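Local coordinates for protein fatty acid synthase 1, isoform A (Drosophila melanogaster, PDB 6FN6) that probably builds long-chain saturated fatty acids with NADPH, this piece carrying the dehydratase, enoylreductase and ketoreductase domains that modify the growing chain, at residues T560-V572 with P910-H922. Residues are numbered along the deposited sequence; the frame is centred on the assembly and turned at random.
Sequences TQQATLQVEHAYV and PRLINAIPRTYMH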
ATOM      1  N   THR A 560      42.719 -35.854  -4.787  1.00180.05           N
ATOM      2  CA  THR A 560      41.641 -35.097  -5.423  1.00185.64           C
ATOM      3  C   THR A 560      40.497 -34.669  -4.501  1.00190.03           C
ATOM      4  O   THR A 560      39.415 -35.254  -4.518  1.00188.28           O
ATOM      5  CB  THR A 560      41.029 -35.892  -6.607  1.00187.87           C
ATOM      6  OG1 THR A 560      39.900 -35.181  -7.134  1.00188.25           O
ATOM      7  CG2 THR A 560      40.604 -37.302  -6.190  1.00186.43           C
ATOM      8  N   GLN A 561      40.742 -33.636  -3.700  1.00126.68           N
ATOM      9  CA  GLN A 561      39.669 -32.998  -2.945  1.00126.24           C
ATOM     10  C   GLN A 561      38.940 -32.036  -3.882  1.00122.21           C
ATOM     11  O   GLN A 561      37.724 -31.867  -3.804  1.00121.78           O
ATOM     12  CB  GLN A 561      40.203 -32.260  -1.707  1.00126.41           C
ATOM     13  CG  GLN A 561      41.139 -31.079  -1.977  1.00126.54           C
ATOM     14  CD  GLN A 561      42.547 -31.505  -2.353  1.00126.09           C
ATOM     15  OE1 GLN A 561      43.184 -32.281  -1.641  1.00125.86           O
ATOM     16  NE2 GLN A 561      43.036 -31.003  -3.481  1.00125.82           N
ATOM     17  N   GLN A 562      39.707 -31.419  -4.779  1.00127.26           N
ATOM     18  CA  GLN A 562      39.183 -30.478  -5.765  1.00125.40           C
ATOM     19  C   GLN A 562      40.045 -30.513  -7.025  1.00123.35           C
ATOM     20  O   GLN A 562      40.524 -29.480  -7.494  1.00127.36           O
ATOM     21  CB  GLN A 562      39.121 -29.052  -5.203  1.00126.66           C
ATOM     22  CG  GLN A 562      38.075 -28.830  -4.114  1.00127.96           C
ATOM     23  CD  GLN A 562      36.649 -28.912  -4.638  1.00127.08           C
ATOM     24  OE1 GLN A 562      36.267 -29.884  -5.290  1.00125.90           O
ATOM     25  NE2 GLN A 562      35.856 -27.883  -4.358  1.00127.36           N
ATOM     26  N   ALA A 563      40.236 -31.712  -7.565  1.00105.31           N
ATOM     27  CA  ALA A 563      41.020 -31.901  -8.778  1.00 99.12           C
ATOM     28  C   ALA A 563      40.184 -31.562 -10.006  1.00 92.41           C
ATOM     29  O   ALA A 563      38.966 -31.739 -10.010  1.00 91.43           O
ATOM     30  CB  ALA A 563      41.534 -33.323  -8.865  1.00 99.07           C
ATOM     31  N   THR A 564      40.853 -31.075 -11.046  1.00 92.05           N
ATOM     32  CA  THR A 564      40.186 -30.597 -12.251  1.00 84.29           C
ATOM     33  C   THR A 564      40.659 -31.353 -13.489  1.00 78.50           C
ATOM     34  O   THR A 564      41.845 -31.354 -13.820  1.00 79.32           O
ATOM     35  CB  THR A 564      40.430 -29.088 -12.464  1.00 85.12           C
ATOM     36  OG1 THR A 564      41.836 -28.835 -12.571  1.00 83.91           O
ATOM     37  CG2 THR A 564      39.860 -28.285 -11.303  1.00 86.93           C
ATOM     38  N   LEU A 565      39.714 -32.011 -14.154  1.00 68.07           N
ATOM     39  CA  LEU A 565      39.987 -32.733 -15.391  1.00 64.28           C
ATOM     40  C   LEU A 565      39.384 -31.997 -16.585  1.00 63.50           C
ATOM     41  O   LEU A 565      38.363 -31.326 -16.456  1.00 61.55           O
ATOM     42  CB  LEU A 565      39.413 -34.149 -15.318  1.00 58.90           C
ATOM     43  CG  LEU A 565      40.025 -35.109 -14.295  1.00 55.77           C
ATOM     44  CD1 LEU A 565      39.406 -36.490 -14.444  1.00 55.87           C
ATOM     45  CD2 LEU A 565      41.545 -35.181 -14.404  1.00 55.32           C
ATOM     46  N   GLN A 566      40.026 -32.116 -17.742  1.00 62.66           N
ATOM     47  CA  GLN A 566      39.542 -31.462 -18.955  1.00 63.69           C
ATOM     48  C   GLN A 566      38.341 -32.212 -19.525  1.00 57.74           C
ATOM     49  O   GLN A 566      38.485 -33.272 -20.128  1.00 56.71           O
ATOM     50  CB  GLN A 566      40.653 -31.369 -20.006  1.00 71.00           C
ATOM     51  CG  GLN A 566      41.692 -30.289 -19.730  1.00 74.77           C
ATOM     52  CD  GLN A 566      42.491 -29.915 -20.968  1.00 78.29           C
ATOM     53  OE1 GLN A 566      42.811 -30.768 -21.798  1.00 78.58           O
ATOM     54  NE2 GLN A 566      42.809 -28.632 -21.102  1.00 80.27           N
ATOM     55  N   VAL A 567      37.154 -31.653 -19.313  1.00 62.70           N
ATOM     56  CA  VAL A 567      35.914 -32.258 -19.786  1.00 61.77           C
ATOM     57  C   VAL A 567      35.380 -31.500 -20.999  1.00 60.32           C
ATOM     58  O   VAL A 567      35.799 -30.375 -21.272  1.00 62.18           O
ATOM     59  CB  VAL A 567      34.866 -32.303 -18.661  1.00 64.59           C
ATOM     60  CG1 VAL A 567      35.414 -33.057 -17.456  1.00 63.65           C
ATOM     61  CG2 VAL A 567      34.442 -30.890 -18.260  1.00 63.95           C
ATOM     62  N   GLU A 568      34.466 -32.127 -21.731  1.00 67.40           N
ATOM     63  CA  GLU A 568      33.893 -31.509 -22.922  1.00 71.06           C
ATOM     64  C   GLU A 568      32.706 -30.608 -22.584  1.00 62.05           C
ATOM     65  O   GLU A 568      32.548 -29.536 -23.167  1.00 64.89           O
ATOM     66  CB  GLU A 568      33.458 -32.586 -23.916  1.00 89.98           C
ATOM     67  CG  GLU A 568      33.001 -32.038 -25.260  1.00105.09           C
ATOM     68  CD  GLU A 568      32.616 -33.131 -26.236  1.00115.77           C
ATOM     69  OE1 GLU A 568      32.526 -34.303 -25.814  1.00121.13           O
ATOM     70  OE2 GLU A 568      32.403 -32.817 -27.426  1.00118.35           O
ATOM     71  N   HIS A 569      31.872 -31.056 -21.649  1.00 54.63           N
ATOM     72  CA  HIS A 569      30.682 -30.311 -21.250  1.00 53.42           C
ATOM     73  C   HIS A 569      30.669 -30.027 -19.755  1.00 48.16           C
ATOM     74  O   HIS A 569      30.914 -30.919 -18.937  1.00 48.09           O
ATOM     75  CB  HIS A 569      29.413 -31.063 -21.648  1.00 53.56           C
ATOM     76  CG  HIS A 569      29.241 -31.210 -23.127  1.00 55.67           C
ATOM     77  ND1 HIS A 569      29.315 -30.140 -23.992  1.00 56.83           N
ATOM     78  CD2 HIS A 569      28.991 -32.298 -23.894  1.00 57.01           C
ATOM     79  CE1 HIS A 569      29.124 -30.561 -25.229  1.00 58.03           C
ATOM     80  NE2 HIS A 569      28.926 -31.866 -25.197  1.00 58.75           N
ATOM     81  N   ALA A 570      30.370 -28.782 -19.404  1.00 39.08           N
ATOM     82  CA  ALA A 570      30.347 -28.373 -18.010  1.00 36.44           C
ATOM     83  C   ALA A 570      29.432 -27.178 -17.792  1.00 36.52           C
ATOM     84  O   ALA A 570      29.039 -26.493 -18.737  1.00 35.64           O
ATOM     85  CB  ALA A 570      31.755 -28.046 -17.540  1.00 36.48           C
ATOM     86  N   TYR A 571      29.084 -26.948 -16.532  1.00 39.93           N
ATOM     87  CA  TYR A 571      28.297 -25.785 -16.152  1.00 41.04           C
ATOM     88  C   TYR A 571      28.905 -25.191 -14.891  1.00 44.47           C
ATOM     89  O   TYR A 571      29.729 -25.828 -14.233  1.00 45.96           O
ATOM     90  CB  TYR A 571      26.828 -26.160 -15.928  1.00 38.27           C
ATOM     91  CG  TYR A 571      26.600 -27.020 -14.709  1.00 37.63           C
ATOM     92  CD1 TYR A 571      26.765 -28.400 -14.765  1.00 38.41           C
ATOM     93  CD2 TYR A 571      26.222 -26.455 -13.500  1.00 37.70           C
ATOM     94  CE1 TYR A 571      26.560 -29.192 -13.650  1.00 38.60           C
ATOM     95  CE2 TYR A 571      26.014 -27.238 -12.381  1.00 39.94           C
ATOM     96  CZ  TYR A 571      26.185 -28.606 -12.460  1.00 38.46           C
ATOM     97  OH  TYR A 571      25.978 -29.389 -11.346  1.00 39.25           O
ATOM     98  N   VAL A 572      28.502 -23.969 -14.560  1.00 43.93           N
ATOM     99  CA  VAL A 572      29.015 -23.294 -13.378  1.00 43.59           C
ATOM    100  C   VAL A 572      28.041 -23.507 -12.232  1.00 41.55           C
ATOM    101  O   VAL A 572      26.824 -23.467 -12.424  1.00 39.75           O
ATOM    102  CB  VAL A 572      29.254 -21.798 -13.648  1.00 41.74           C
ATOM    103  CG1 VAL A 572      29.718 -21.081 -12.380  1.00 40.83           C
ATOM    104  CG2 VAL A 572      30.271 -21.621 -14.765  1.00 39.06           C
ATOM    105  N   PRO A 910      36.029 -28.332 -31.562  1.00 86.13           N
ATOM    106  CA  PRO A 910      35.813 -28.861 -30.213  1.00 81.82           C
ATOM    107  C   PRO A 910      36.740 -28.215 -29.186  1.00 76.59           C
ATOM    108  O   PRO A 910      37.866 -27.844 -29.518  1.00 75.62           O
ATOM    109  CB  PRO A 910      36.118 -30.351 -30.370  1.00 82.50           C
ATOM    110  CG  PRO A 910      37.094 -30.412 -31.491  1.00 86.08           C
ATOM    111  CD  PRO A 910      36.725 -29.296 -32.432  1.00 88.62           C
ATOM    112  N   ARG A 911      36.259 -28.085 -27.955  1.00 78.18           N
ATOM    113  CA  ARG A 911      37.060 -27.545 -26.861  1.00 75.40           C
ATOM    114  C   ARG A 911      36.908 -28.376 -25.602  1.00 67.67           C
ATOM    115  O   ARG A 911      35.956 -29.142 -25.448  1.00 61.56           O
ATOM    116  CB  ARG A 911      36.696 -26.092 -26.533  1.00 79.99           C
ATOM    117  CG  ARG A 911      37.255 -25.044 -27.477  1.00 87.95           C
ATOM    118  CD  ARG A 911      37.273 -23.687 -26.775  1.00 94.31           C
ATOM    119  NE  ARG A 911      37.605 -22.575 -27.663  1.00104.56           N
ATOM    120  CZ  ARG A 911      37.877 -21.342 -27.244  1.00111.26           C
ATOM    121  NH1 ARG A 911      37.864 -21.054 -25.947  1.00112.18           N
ATOM    122  NH2 ARG A 911      38.171 -20.390 -28.119  1.00114.64           N
ATOM    123  N   LEU A 912      37.868 -28.203 -24.703  1.00 73.07           N
ATOM    124  CA  LEU A 912      37.830 -28.830 -23.398  1.00 69.73           C
ATOM    125  C   LEU A 912      37.947 -27.729 -22.359  1.00 68.68           C
ATOM    126  O   LEU A 912      38.644 -26.735 -22.570  1.00 70.97           O
ATOM    127  CB  LEU A 912      38.966 -29.842 -23.243  1.00 71.49           C
ATOM    128  CG  LEU A 912      38.920 -31.076 -24.147  1.00 73.32           C
ATOM    129  CD1 LEU A 912      40.195 -31.880 -23.984  1.00 74.00           C
ATOM    130  CD2 LEU A 912      37.703 -31.937 -23.852  1.00 72.45           C
ATOM    131  N   ILE A 913      37.262 -27.906 -21.239  1.00 54.04           N
ATOM    132  CA  ILE A 913      37.286 -26.921 -20.172  1.00 58.26           C
ATOM    133  C   ILE A 913      37.577 -27.642 -18.870  1.00 55.03           C
ATOM    134  O   ILE A 913      37.116 -28.762 -18.652  1.00 52.45           O
ATOM    135  CB  ILE A 913      35.961 -26.132 -20.108  1.00 65.62           C
ATOM    136  CG1 ILE A 913      36.048 -25.028 -19.048  1.00 68.24           C
ATOM    137  CG2 ILE A 913      34.792 -27.070 -19.821  1.00 65.10           C
ATOM    138  CD1 ILE A 913      34.891 -24.034 -19.088  1.00 69.55           C
ATOM    139  N   ASN A 914      38.360 -27.003 -18.010  1.00 71.52           N
ATOM    140  CA  ASN A 914      38.710 -27.600 -16.733  1.00 72.20           C
ATOM    141  C   ASN A 914      37.543 -27.476 -15.764  1.00 66.89           C
ATOM    142  O   ASN A 914      37.165 -26.376 -15.357  1.00 67.16           O
ATOM    143  CB  ASN A 914      39.961 -26.935 -16.161  1.00 81.87           C
ATOM    144  CG  ASN A 914      41.187 -27.172 -17.017  1.00 87.07           C
ATOM    145  OD1 ASN A 914      41.869 -28.188 -16.876  1.00 87.52           O
ATOM    146  ND2 ASN A 914      41.472 -26.238 -17.917  1.00 89.02           N
ATOM    147  N   ALA A 915      36.974 -28.622 -15.403  1.00 49.32           N
ATOM    148  CA  ALA A 915      35.848 -28.666 -14.483  1.00 44.07           C
ATOM    149  C   ALA A 915      36.024 -29.820 -13.511  1.00 44.66           C
ATOM    150  O   ALA A 915      36.721 -30.794 -13.803  1.00 43.67           O
ATOM    151  CB  ALA A 915      34.538 -28.810 -15.247  1.00 43.64           C
ATOM    152  N   ILE A 916      35.400 -29.702 -12.347  1.00 47.21           N
ATOM    153  CA  ILE A 916      35.431 -30.772 -11.366  1.00 48.74           C
ATOM    154  C   ILE A 916      34.710 -31.960 -11.990  1.00 46.12           C
ATOM    155  O   ILE A 916      33.544 -31.842 -12.371  1.00 44.75           O
ATOM    156  CB  ILE A 916      34.794 -30.337 -10.037  1.00 52.48           C
ATOM    157  CG1 ILE A 916      35.596 -29.185  -9.429  1.00 56.74           C
ATOM    158  CG2 ILE A 916      34.731 -31.509  -9.062  1.00 53.79           C
ATOM    159  CD1 ILE A 916      34.922 -28.508  -8.254  1.00 57.80           C
ATOM    160  N   PRO A 917      35.400 -33.108 -12.118  1.00 37.41           N
ATOM    161  CA  PRO A 917      34.728 -34.244 -12.756  1.00 35.82           C
ATOM    162  C   PRO A 917      33.546 -34.739 -11.934  1.00 33.08           C
ATOM    163  O   PRO A 917      33.546 -34.615 -10.710  1.00 32.66           O
ATOM    164  CB  PRO A 917      35.831 -35.305 -12.844  1.00 35.94           C
ATOM    165  CG  PRO A 917      36.791 -34.951 -11.765  1.00 37.53           C
ATOM    166  CD  PRO A 917      36.758 -33.455 -11.659  1.00 36.14           C
ATOM    167  N   ARG A 918      32.545 -35.288 -12.610  1.00 35.97           N
ATOM    168  CA  ARG A 918      31.360 -35.791 -11.936  1.00 33.84           C
ATOM    169  C   ARG A 918      30.714 -36.900 -12.749  1.00 33.15           C
ATOM    170  O   ARG A 918      30.511 -36.764 -13.955  1.00 32.28           O
ATOM    171  CB  ARG A 918      30.363 -34.658 -11.682  1.00 35.09           C
ATOM    172  CG  ARG A 918      29.046 -35.120 -11.089  1.00 35.86           C
ATOM    173  CD  ARG A 918      28.239 -33.953 -10.560  1.00 35.87           C
ATOM    174  NE  ARG A 918      28.899 -33.332  -9.415  1.00 37.08           N
ATOM    175  CZ  ARG A 918      28.365 -32.374  -8.664  1.00 38.82           C
ATOM    176  NH1 ARG A 918      27.147 -31.915  -8.929  1.00 39.83           N
ATOM    177  NH2 ARG A 918      29.050 -31.875  -7.644  1.00 39.73           N
ATOM    178  N   THR A 919      30.414 -38.006 -12.078  1.00 34.76           N
ATOM    179  CA  THR A 919      29.844 -39.173 -12.734  1.00 34.82           C
ATOM    180  C   THR A 919      28.345 -39.225 -12.491  1.00 31.24           C
ATOM    181  O   THR A 919      27.883 -39.114 -11.357  1.00 30.84           O
ATOM    182  CB  THR A 919      30.501 -40.483 -12.236  1.00 37.72           C
ATOM    183  OG1 THR A 919      31.928 -40.370 -12.319  1.00 40.75           O
ATOM    184  CG2 THR A 919      30.044 -41.673 -13.062  1.00 34.70           C
ATOM    185  N   TYR A 920      27.592 -39.384 -13.571  1.00 31.95           N
ATOM    186  CA  TYR A 920      26.142 -39.475 -13.495  1.00 31.43           C
ATOM    187  C   TYR A 920      25.684 -40.892 -13.823  1.00 31.01           C
ATOM    188  O   TYR A 920      26.389 -41.640 -14.497  1.00 30.97           O
ATOM    189  CB  TYR A 920      25.494 -38.476 -14.451  1.00 31.06           C
ATOM    190  CG  TYR A 920      25.848 -37.030 -14.168  1.00 33.17           C
ATOM    191  CD1 TYR A 920      27.017 -36.467 -14.665  1.00 36.12           C
ATOM    192  CD2 TYR A 920      25.008 -36.226 -13.409  1.00 32.40           C
ATOM    193  CE1 TYR A 920      27.339 -35.146 -14.409  1.00 37.01           C
ATOM    194  CE2 TYR A 920      25.322 -34.905 -13.149  1.00 33.64           C
ATOM    195  CZ  TYR A 920      26.485 -34.370 -13.650  1.00 36.35           C
ATOM    196  OH  TYR A 920      26.793 -33.054 -13.385  1.00 38.82           O
ATOM    197  N   MET A 921      24.507 -41.264 -13.332  1.00 37.32           N
ATOM    198  CA  MET A 921      23.943 -42.568 -13.651  1.00 38.09           C
ATOM    199  C   MET A 921      23.352 -42.578 -15.059  1.00 39.34           C
ATOM    200  O   MET A 921      23.057 -41.531 -15.636  1.00 39.92           O
ATOM    201  CB  MET A 921      22.874 -42.963 -12.632  1.00 35.58           C
ATOM    202  CG  MET A 921      23.408 -43.208 -11.230  1.00 34.92           C
ATOM    203  SD  MET A 921      24.772 -44.393 -11.190  1.00 36.37           S
ATOM    204  CE  MET A 921      26.135 -43.307 -10.781  1.00 36.39           C
ATOM    205  N   HIS A 922      23.202 -43.776 -15.610  1.00 37.34           N
ATOM    206  CA  HIS A 922      22.620 -43.955 -16.933  1.00 37.60           C
ATOM    207  C   HIS A 922      21.093 -44.007 -16.833  1.00 36.40           C
ATOM    208  O   HIS A 922      20.550 -44.816 -16.080  1.00 34.88           O
ATOM    209  CB  HIS A 922      23.157 -45.237 -17.568  1.00 37.59           C
ATOM    210  CG  HIS A 922      23.001 -45.287 -19.053  1.00 36.95           C
ATOM    211  ND1 HIS A 922      21.770 -45.279 -19.672  1.00 35.04           N
ATOM    212  CD2 HIS A 922      23.921 -45.351 -20.044  1.00 36.92           C
ATOM    213  CE1 HIS A 922      21.936 -45.331 -20.981  1.00 36.20           C
ATOM    214  NE2 HIS A 922      23.232 -45.376 -21.234  1.00 36.31           N
TER
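L565 and V567 pair with A915 and I913 in a two-stranded antiparallel ribbon, a worked example of segments more than 300 residues apart being joined through their backbones; here the segment after strand 549-557 meets the one that runs on to strand 926-930. Four hydrogen bonds carry it: L565 and A915 exchange N-H and C=O in both directions, as do V567 and I913, the straightest being A915 N to L565 O at 3.2 Å, 173° at the hydrogen. Q566 and N914 form the non-hydrogen-bonded pair between them.

Apolar contacts line one face. V567 CG2 lies 3.7 Å from A915 CB, which also meets A570 CB, and I913 CG2 comes to 3.9 Å from A570 CB; I913 and A915 also touch W585 of strand 583-587. Just past strand 913-915, the P917 ring meets exposed L565, CG to CD1 4.0 Å, the side chains crossing nearly at right angles. Without that ring, as with an alanine at P917, L565 CD1 would probably lose its apolar neighbour and the backbone there turn more freely.

On the other face, Q566 and N914 both hold CG anti to the carbonyl carbon (chi1 -76° and -65°), which sends them the same way and sets Q566 CG 3.5 Å from N914 OD1. Farther along, Y920 OH, hydrogen-bonded to E587 O, stands at the edge of the Y571 ring.

Backbone bonding thus fixes the register, and side chains add mainly apolar packing.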